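Local structure of plasmid pRiA4b Orf3-like domain-containing protein (Methanosarcina mazei, 2I1S) at residues D143-L157 against D167-E179. The protein is of unknown function but belongs to the plasmid pRiA4b ORF-3-like family. Sequence-based numbering, arbitrary orientation.
Sequences DSGGVWGYEEMLEVL and DTVLWLGDDFDPE
Met153 meets Trp171 and Thr168 together, and these three bury the most surface, with Leu157 close behind, in a worked example of two helices, 146-157 and 165-172, packed through apolar side chains and extended by the loops at their ends. The axes of the two segments approach to 9.8 Å and cross at -125°. An extended chi2 (-170°) carries the methionine sulfur over one face of the indole, SD standing 4.1 Å from the centroid of the six-membered ring in a Met-aromatic contact; the bend at chi3 turns CE back over the same ring as a CH-pi contact. CH2 of Trp171 comes 3.3 Å from CA of Ser144, obliquely to the ring, and Asp143 O lies at the ring edge near CZ2. Thr168 turns CG2 onto CB of Met153, while its OG1 is hydrogen-bonded to the carbonyl O of Glu164, just before the helix. Leu172 CD2 touches Met153 CE at 3.6 Å and sits over the centre of the Phe176 ring; its CD1 meets CD1 of Leu157, whose CD2 packs on Val169 CG2. Replacing Leu172 by an alanine removes both methyls, which is likely to leave a gap beside Met153 CE and Leu157 CD1 and to take this cover from the Phe176 face. Beyond, the Phe176 edge faces Tyr150 OH, which donates to a water (2.6 Å) that in turn donates to Pro178 O. Direct contacts are largely apolar, so cohesion probably rests mainly on packing and dispersion.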
ATOM      1  N   ASP A 143      -9.892   9.844  -0.736  1.00 33.05           N
ATOM      2  CA  ASP A 143     -10.498  11.076  -0.222  1.00 32.99           C
ATOM      3  C   ASP A 143     -11.583  10.816   0.850  1.00 33.57           C
ATOM      4  O   ASP A 143     -12.364  11.725   1.222  1.00 32.20           O
ATOM      5  CB  ASP A 143     -11.041  11.898  -1.403  1.00 32.87           C
ATOM      6  CG  ASP A 143      -9.992  12.123  -2.487  1.00 32.48           C
ATOM      7  OD1 ASP A 143      -8.841  12.503  -2.167  1.00 32.86           O
ATOM      8  OD2 ASP A 143     -10.311  11.938  -3.669  1.00 31.93           O
ATOM      9  N   SER A 144     -11.601   9.578   1.355  1.00 33.87           N
ATOM     10  CA  SER A 144     -12.682   9.119   2.237  1.00 35.28           C
ATOM     11  C   SER A 144     -12.557   9.568   3.712  1.00 35.62           C
ATOM     12  O   SER A 144     -13.302   9.082   4.569  1.00 36.67           O
ATOM     13  CB  SER A 144     -12.874   7.601   2.144  1.00 34.39           C
ATOM     14  OG  SER A 144     -11.761   6.907   2.671  1.00 35.88           O
ATOM     15  N   GLY A 145     -11.603  10.451   3.996  1.00 35.23           N
ATOM     16  CA  GLY A 145     -11.483  11.081   5.313  1.00 36.04           C
ATOM     17  C   GLY A 145     -10.512  10.422   6.297  1.00 36.56           C
ATOM     18  O   GLY A 145     -10.536  10.759   7.474  1.00 36.97           O
ATOM     19  N   GLY A 146      -9.642   9.517   5.824  1.00 36.22           N
ATOM     20  CA  GLY A 146      -8.627   8.925   6.673  1.00 36.34           C
ATOM     21  C   GLY A 146      -9.249   7.728   7.379  1.00 37.85           C
ATOM     22  O   GLY A 146     -10.376   7.328   7.066  1.00 38.64           O
ATOM     23  N   VAL A 147      -8.542   7.116   8.321  1.00 38.42           N
ATOM     24  CA  VAL A 147      -9.085   5.887   8.909  1.00 38.92           C
ATOM     25  C   VAL A 147     -10.387   6.226   9.637  1.00 39.43           C
ATOM     26  O   VAL A 147     -11.393   5.501   9.513  1.00 40.11           O
ATOM     27  CB  VAL A 147      -8.052   5.068   9.730  1.00 38.23           C
ATOM     28  CG1 VAL A 147      -6.924   4.639   8.833  1.00 37.58           C
ATOM     29  CG2 VAL A 147      -7.482   5.840  10.887  1.00 38.03           C
ATOM     30  N   TRP A 148     -10.396   7.378  10.297  1.00 39.38           N
ATOM     31  CA  TRP A 148     -11.588   7.830  11.004  1.00 40.25           C
ATOM     32  C   TRP A 148     -12.768   8.060  10.076  1.00 39.68           C
ATOM     33  O   TRP A 148     -13.834   7.520  10.334  1.00 39.88           O
ATOM     34  CB  TRP A 148     -11.289   9.033  11.916  1.00 40.71           C
ATOM     35  CG  TRP A 148     -10.556   8.537  13.170  1.00 44.38           C
ATOM     36  CD1 TRP A 148      -9.415   9.059  13.733  1.00 46.52           C
ATOM     37  CD2 TRP A 148     -10.878   7.368  13.940  1.00 45.38           C
ATOM     38  NE1 TRP A 148      -9.038   8.303  14.822  1.00 47.28           N
ATOM     39  CE2 TRP A 148      -9.917   7.263  14.972  1.00 47.82           C
ATOM     40  N   GLY A 149     -12.572   8.820   8.999  1.00 38.60           N
ATOM     41  CA  GLY A 149     -13.621   9.034   8.008  1.00 38.32           C
ATOM     42  C   GLY A 149     -14.195   7.762   7.392  1.00 38.10           C
ATOM     43  O   GLY A 149     -15.403   7.610   7.276  1.00 37.08           O
ATOM     44  N   TYR A 150     -13.318   6.850   6.977  1.00 38.77           N
ATOM     45  CA  TYR A 150     -13.745   5.580   6.407  1.00 39.52           C
ATOM     46  C   TYR A 150     -14.515   4.692   7.413  1.00 40.90           C
ATOM     47  O   TYR A 150     -15.586   4.188   7.102  1.00 41.02           O
ATOM     48  CB  TYR A 150     -12.552   4.838   5.775  1.00 38.98           C
ATOM     49  CG  TYR A 150     -12.937   3.542   5.071  1.00 38.36           C
ATOM     50  CD1 TYR A 150     -13.800   3.564   3.964  1.00 38.84           C
ATOM     51  CD2 TYR A 150     -12.467   2.307   5.528  1.00 38.68           C
ATOM     52  CE1 TYR A 150     -14.168   2.407   3.320  1.00 37.99           C
ATOM     53  CE2 TYR A 150     -12.818   1.104   4.872  1.00 37.76           C
ATOM     54  CZ  TYR A 150     -13.673   1.178   3.771  1.00 37.53           C
ATOM     55  OH  TYR A 150     -14.055   0.061   3.110  1.00 36.19           O
ATOM     56  N   GLU A 151     -13.995   4.516   8.623  1.00 42.72           N
ATOM     57  CA  GLU A 151     -14.729   3.733   9.618  1.00 44.39           C
ATOM     58  C   GLU A 151     -16.105   4.344   9.954  1.00 45.20           C
ATOM     59  O   GLU A 151     -17.063   3.601  10.137  1.00 45.39           O
ATOM     60  CB  GLU A 151     -13.897   3.478  10.876  1.00 44.28           C
ATOM     61  CG  GLU A 151     -12.783   2.448  10.680  1.00 47.56           C
ATOM     62  CD  GLU A 151     -13.207   0.969  10.872  1.00 51.64           C
ATOM     63  OE1 GLU A 151     -14.375   0.607  10.568  1.00 51.92           O
ATOM     64  OE2 GLU A 151     -12.349   0.156  11.343  1.00 52.39           O
ATOM     65  N   GLU A 152     -16.208   5.669  10.033  1.00 46.19           N
ATOM     66  CA  GLU A 152     -17.507   6.322  10.254  1.00 48.33           C
ATOM     67  C   GLU A 152     -18.520   5.970   9.158  1.00 48.43           C
ATOM     68  O   GLU A 152     -19.642   5.594   9.459  1.00 49.17           O
ATOM     69  CB  GLU A 152     -17.379   7.843  10.337  1.00 47.67           C
ATOM     70  CG  GLU A 152     -16.731   8.374  11.600  1.00 49.56           C
ATOM     71  CD  GLU A 152     -16.440   9.888  11.509  1.00 51.54           C
ATOM     72  OE1 GLU A 152     -16.904  10.526  10.514  1.00 55.28           O
ATOM     73  OE2 GLU A 152     -15.751  10.435  12.425  1.00 53.62           O
ATOM     74  N   MET A 153     -18.136   6.102   7.891  1.00 49.04           N
ATOM     75  CA  MET A 153     -18.958   5.601   6.779  1.00 49.07           C
ATOM     76  C   MET A 153     -19.403   4.122   6.953  1.00 50.36           C
ATOM     77  O   MET A 153     -20.569   3.826   6.793  1.00 50.18           O
ATOM     78  CB  MET A 153     -18.221   5.780   5.461  1.00 48.93           C
ATOM     79  CG  MET A 153     -18.243   7.248   4.972  1.00 49.15           C
ATOM     80  SD  MET A 153     -17.668   7.603   3.307  1.00 47.36           S
ATOM     81  CE  MET A 153     -16.117   6.812   3.262  1.00 50.35           C
ATOM     82  N   LEU A 154     -18.484   3.214   7.300  1.00 51.13           N
ATOM     83  CA  LEU A 154     -18.826   1.793   7.496  1.00 52.55           C
ATOM     84  C   LEU A 154     -19.798   1.556   8.630  1.00 53.70           C
ATOM     85  O   LEU A 154     -20.595   0.632   8.556  1.00 54.43           O
ATOM     86  CB  LEU A 154     -17.582   0.911   7.696  1.00 52.63           C
ATOM     87  CG  LEU A 154     -16.567   0.849   6.547  1.00 51.45           C
ATOM     88  CD1 LEU A 154     -15.538  -0.201   6.844  1.00 51.20           C
ATOM     89  CD2 LEU A 154     -17.269   0.584   5.207  1.00 51.43           C
ATOM     90  N   GLU A 155     -19.715   2.386   9.676  1.00 54.90           N
ATOM     91  CA  GLU A 155     -20.630   2.336  10.826  1.00 55.64           C
ATOM     92  C   GLU A 155     -22.042   2.741  10.400  1.00 55.59           C
ATOM     93  O   GLU A 155     -23.013   2.028  10.700  1.00 55.59           O
ATOM     94  CB  GLU A 155     -20.132   3.216  11.990  1.00 55.70           C
ATOM     95  CG  GLU A 155     -19.004   2.614  12.794  1.00 57.21           C
ATOM     96  CD  GLU A 155     -19.403   1.304  13.497  1.00 60.57           C
ATOM     97  OE1 GLU A 155     -20.218   1.330  14.456  1.00 61.20           O
ATOM     98  OE2 GLU A 155     -18.884   0.239  13.100  1.00 61.72           O
ATOM     99  N   VAL A 156     -22.141   3.878   9.718  1.00 55.16           N
ATOM    100  CA  VAL A 156     -23.360   4.281   8.999  1.00 55.82           C
ATOM    101  C   VAL A 156     -23.958   3.146   8.154  1.00 56.66           C
ATOM    102  O   VAL A 156     -25.168   2.912   8.200  1.00 57.10           O
ATOM    103  CB  VAL A 156     -23.117   5.524   8.083  1.00 55.54           C
ATOM    104  CG1 VAL A 156     -24.240   5.688   7.076  1.00 55.39           C
ATOM    105  CG2 VAL A 156     -22.953   6.798   8.905  1.00 54.33           C
ATOM    106  N   LEU A 157     -23.122   2.426   7.409  1.00 57.63           N
ATOM    107  CA  LEU A 157     -23.621   1.399   6.488  1.00 58.72           C
ATOM    108  C   LEU A 157     -24.418   0.277   7.178  1.00 59.14           C
ATOM    109  O   LEU A 157     -25.326  -0.321   6.577  1.00 59.44           O
ATOM    110  CB  LEU A 157     -22.491   0.851   5.594  1.00 58.62           C
ATOM    111  CG  LEU A 157     -22.168   1.683   4.343  1.00 59.56           C
ATOM    112  CD1 LEU A 157     -21.112   1.015   3.431  1.00 58.69           C
ATOM    113  CD2 LEU A 157     -23.443   2.049   3.537  1.00 59.48           C
ATOM    114  N   ASP A 167     -26.799   9.258   2.081  1.00 55.46           N
ATOM    115  CA  ASP A 167     -25.672  10.080   1.685  1.00 54.95           C
ATOM    116  C   ASP A 167     -24.384   9.282   1.647  1.00 54.61           C
ATOM    117  O   ASP A 167     -23.497   9.566   0.850  1.00 54.45           O
ATOM    118  CB  ASP A 167     -25.513  11.257   2.633  1.00 54.63           C
ATOM    119  CG  ASP A 167     -26.600  12.301   2.450  1.00 56.23           C
ATOM    120  OD1 ASP A 167     -26.935  12.972   3.456  1.00 57.79           O
ATOM    121  OD2 ASP A 167     -27.119  12.459   1.312  1.00 55.32           O
ATOM    122  N   THR A 168     -24.277   8.289   2.520  1.00 54.02           N
ATOM    123  CA  THR A 168     -23.079   7.454   2.603  1.00 53.08           C
ATOM    124  C   THR A 168     -23.057   6.496   1.414  1.00 52.70           C
ATOM    125  O   THR A 168     -22.037   6.344   0.786  1.00 53.00           O
ATOM    126  CB  THR A 168     -23.067   6.682   3.939  1.00 53.48           C
ATOM    127  OG1 THR A 168     -23.245   7.616   5.006  1.00 52.64           O
ATOM    128  CG2 THR A 168     -21.763   5.843   4.144  1.00 51.69           C
ATOM    129  N   VAL A 169     -24.205   5.888   1.101  1.00 52.59           N
ATOM    130  CA  VAL A 169     -24.376   5.025  -0.079  1.00 52.15           C
ATOM    131  C   VAL A 169     -24.031   5.769  -1.359  1.00 52.37           C
ATOM    132  O   VAL A 169     -23.344   5.204  -2.219  1.00 52.80           O
ATOM    133  CB  VAL A 169     -25.811   4.407  -0.167  1.00 52.08           C
ATOM    134  CG1 VAL A 169     -26.033   3.655  -1.488  1.00 50.28           C
ATOM    135  CG2 VAL A 169     -26.045   3.461   1.018  1.00 51.62           C
ATOM    136  N   LEU A 170     -24.495   7.020  -1.467  1.00 51.73           N
ATOM    137  CA  LEU A 170     -24.235   7.855  -2.631  1.00 51.81           C
ATOM    138  C   LEU A 170     -22.729   8.122  -2.762  1.00 51.90           C
ATOM    139  O   LEU A 170     -22.163   8.039  -3.859  1.00 51.60           O
ATOM    140  CB  LEU A 170     -25.054   9.157  -2.583  1.00 51.28           C
ATOM    141  CG  LEU A 170     -25.130   9.992  -3.883  1.00 51.89           C
ATOM    142  CD1 LEU A 170     -25.896   9.309  -5.028  1.00 50.80           C
ATOM    143  CD2 LEU A 170     -25.713  11.392  -3.633  1.00 50.55           C
ATOM    144  N   TRP A 171     -22.103   8.373  -1.608  1.00 52.37           N
ATOM    145  CA  TRP A 171     -20.686   8.704  -1.484  1.00 52.62           C
ATOM    146  C   TRP A 171     -19.812   7.520  -1.964  1.00 52.43           C
ATOM    147  O   TRP A 171     -18.919   7.705  -2.793  1.00 52.23           O
ATOM    148  CB  TRP A 171     -20.342   9.087  -0.014  1.00 52.18           C
ATOM    149  CG  TRP A 171     -19.098   9.913   0.136  1.00 52.84           C
ATOM    150  CD1 TRP A 171     -19.034  11.236   0.487  1.00 53.11           C
ATOM    151  CD2 TRP A 171     -17.725   9.481  -0.031  1.00 53.41           C
ATOM    152  NE1 TRP A 171     -17.723  11.657   0.540  1.00 53.08           N
ATOM    153  CE2 TRP A 171     -16.899  10.605   0.228  1.00 53.73           C
ATOM    154  CE3 TRP A 171     -17.112   8.251  -0.336  1.00 52.73           C
ATOM    155  CZ2 TRP A 171     -15.482  10.543   0.147  1.00 53.91           C
ATOM    156  CZ3 TRP A 171     -15.704   8.191  -0.427  1.00 52.53           C
ATOM    157  CH2 TRP A 171     -14.910   9.334  -0.197  1.00 53.14           C
ATOM    158  N   LEU A 172     -20.102   6.324  -1.447  1.00 51.66           N
ATOM    159  CA  LEU A 172     -19.310   5.123  -1.711  1.00 51.65           C
ATOM    160  C   LEU A 172     -19.774   4.382  -2.948  1.00 51.08           C
ATOM    161  O   LEU A 172     -19.025   3.582  -3.491  1.00 50.89           O
ATOM    162  CB  LEU A 172     -19.321   4.184  -0.476  1.00 51.72           C
ATOM    163  CG  LEU A 172     -18.562   4.613   0.793  1.00 50.81           C
ATOM    164  CD1 LEU A 172     -18.965   3.757   1.974  1.00 48.18           C
ATOM    165  CD2 LEU A 172     -17.059   4.528   0.578  1.00 49.21           C
ATOM    166  N   GLY A 173     -21.000   4.659  -3.386  1.00 50.94           N
ATOM    167  CA  GLY A 173     -21.586   4.000  -4.557  1.00 51.48           C
ATOM    168  C   GLY A 173     -22.445   2.789  -4.216  1.00 52.34           C
ATOM    169  O   GLY A 173     -22.231   2.108  -3.193  1.00 52.57           O
ATOM    170  N   ASP A 174     -23.394   2.496  -5.098  1.00 52.64           N
ATOM    171  CA  ASP A 174     -24.345   1.392  -4.913  1.00 52.96           C
ATOM    172  C   ASP A 174     -23.682   0.067  -4.649  1.00 52.33           C
ATOM    173  O   ASP A 174     -24.097  -0.667  -3.760  1.00 52.67           O
ATOM    174  CB  ASP A 174     -25.227   1.219  -6.163  1.00 53.31           C
ATOM    175  CG  ASP A 174     -26.568   1.871  -6.013  1.00 54.80           C
ATOM    176  OD1 ASP A 174     -26.948   2.169  -4.853  1.00 56.20           O
ATOM    177  OD2 ASP A 174     -27.239   2.088  -7.053  1.00 56.19           O
ATOM    178  N   ASP A 175     -22.682  -0.230  -5.473  1.00 51.60           N
ATOM    179  CA  ASP A 175     -22.049  -1.540  -5.547  1.00 51.60           C
ATOM    180  C   ASP A 175     -20.928  -1.741  -4.532  1.00 50.11           C
ATOM    181  O   ASP A 175     -20.331  -2.809  -4.473  1.00 50.05           O
ATOM    182  CB  ASP A 175     -21.528  -1.800  -6.973  1.00 52.49           C
ATOM    183  CG  ASP A 175     -20.837  -0.560  -7.608  1.00 56.06           C
ATOM    184  OD1 ASP A 175     -19.932  -0.751  -8.474  1.00 57.95           O
ATOM    185  OD2 ASP A 175     -21.212   0.599  -7.266  1.00 58.39           O
ATOM    186  N   PHE A 176     -20.646  -0.726  -3.724  1.00 48.42           N
ATOM    187  CA  PHE A 176     -19.536  -0.833  -2.799  1.00 46.88           C
ATOM    188  C   PHE A 176     -19.774  -1.940  -1.770  1.00 46.27           C
ATOM    189  O   PHE A 176     -20.851  -2.045  -1.186  1.00 46.74           O
ATOM    190  CB  PHE A 176     -19.221   0.522  -2.142  1.00 46.26           C
ATOM    191  CG  PHE A 176     -18.033   0.483  -1.219  1.00 45.18           C
ATOM    192  CD1 PHE A 176     -16.730   0.594  -1.734  1.00 42.93           C
ATOM    193  CD2 PHE A 176     -18.211   0.298   0.172  1.00 42.82           C
ATOM    194  CE1 PHE A 176     -15.617   0.526  -0.886  1.00 42.11           C
ATOM    195  CE2 PHE A 176     -17.112   0.243   1.022  1.00 40.89           C
ATOM    196  CZ  PHE A 176     -15.800   0.370   0.481  1.00 42.49           C
ATOM    197  N   ASP A 177     -18.759  -2.781  -1.593  1.00 45.69           N
ATOM    198  CA  ASP A 177     -18.759  -3.914  -0.636  1.00 44.78           C
ATOM    199  C   ASP A 177     -17.425  -3.827   0.134  1.00 43.86           C
ATOM    200  O   ASP A 177     -16.364  -4.050  -0.455  1.00 43.92           O
ATOM    201  CB  ASP A 177     -18.910  -5.239  -1.399  1.00 44.09           C
ATOM    202  CG  ASP A 177     -18.829  -6.473  -0.507  1.00 44.94           C
ATOM    203  OD1 ASP A 177     -18.621  -6.386   0.729  1.00 47.62           O
ATOM    204  OD2 ASP A 177     -18.958  -7.573  -1.066  1.00 44.66           O
ATOM    205  N   PRO A 178     -17.464  -3.402   1.415  1.00 43.04           N
ATOM    206  CA  PRO A 178     -16.226  -3.288   2.209  1.00 42.80           C
ATOM    207  C   PRO A 178     -15.370  -4.564   2.291  1.00 41.91           C
ATOM    208  O   PRO A 178     -14.166  -4.444   2.530  1.00 40.67           O
ATOM    209  CB  PRO A 178     -16.711  -2.849   3.606  1.00 42.67           C
ATOM    210  CG  PRO A 178     -18.199  -3.067   3.603  1.00 43.25           C
ATOM    211  CD  PRO A 178     -18.645  -2.955   2.172  1.00 43.20           C
ATOM    212  N   GLU A 179     -15.969  -5.739   2.047  1.00 41.54           N
ATOM    213  CA  GLU A 179     -15.259  -7.029   2.151  1.00 42.30           C
ATOM    214  C   GLU A 179     -14.831  -7.637   0.826  1.00 43.11           C
ATOM    215  O   GLU A 179     -14.267  -8.745   0.796  1.00 42.92           O
ATOM    216  CB  GLU A 179     -16.083  -8.103   2.929  1.00 42.13           C
ATOM    217  CG  GLU A 179     -16.658  -7.627   4.262  1.00 42.14           C
ATOM    218  CD  GLU A 179     -15.643  -6.855   5.084  1.00 44.10           C
ATOM    219  OE1 GLU A 179     -14.447  -7.269   5.127  1.00 44.87           O
ATOM    220  OE2 GLU A 179     -16.041  -5.837   5.693  1.00 44.76           O
TER
HETATM  221  O   HOH W   1     -12.798  -2.141   3.494  1.00 36.06           O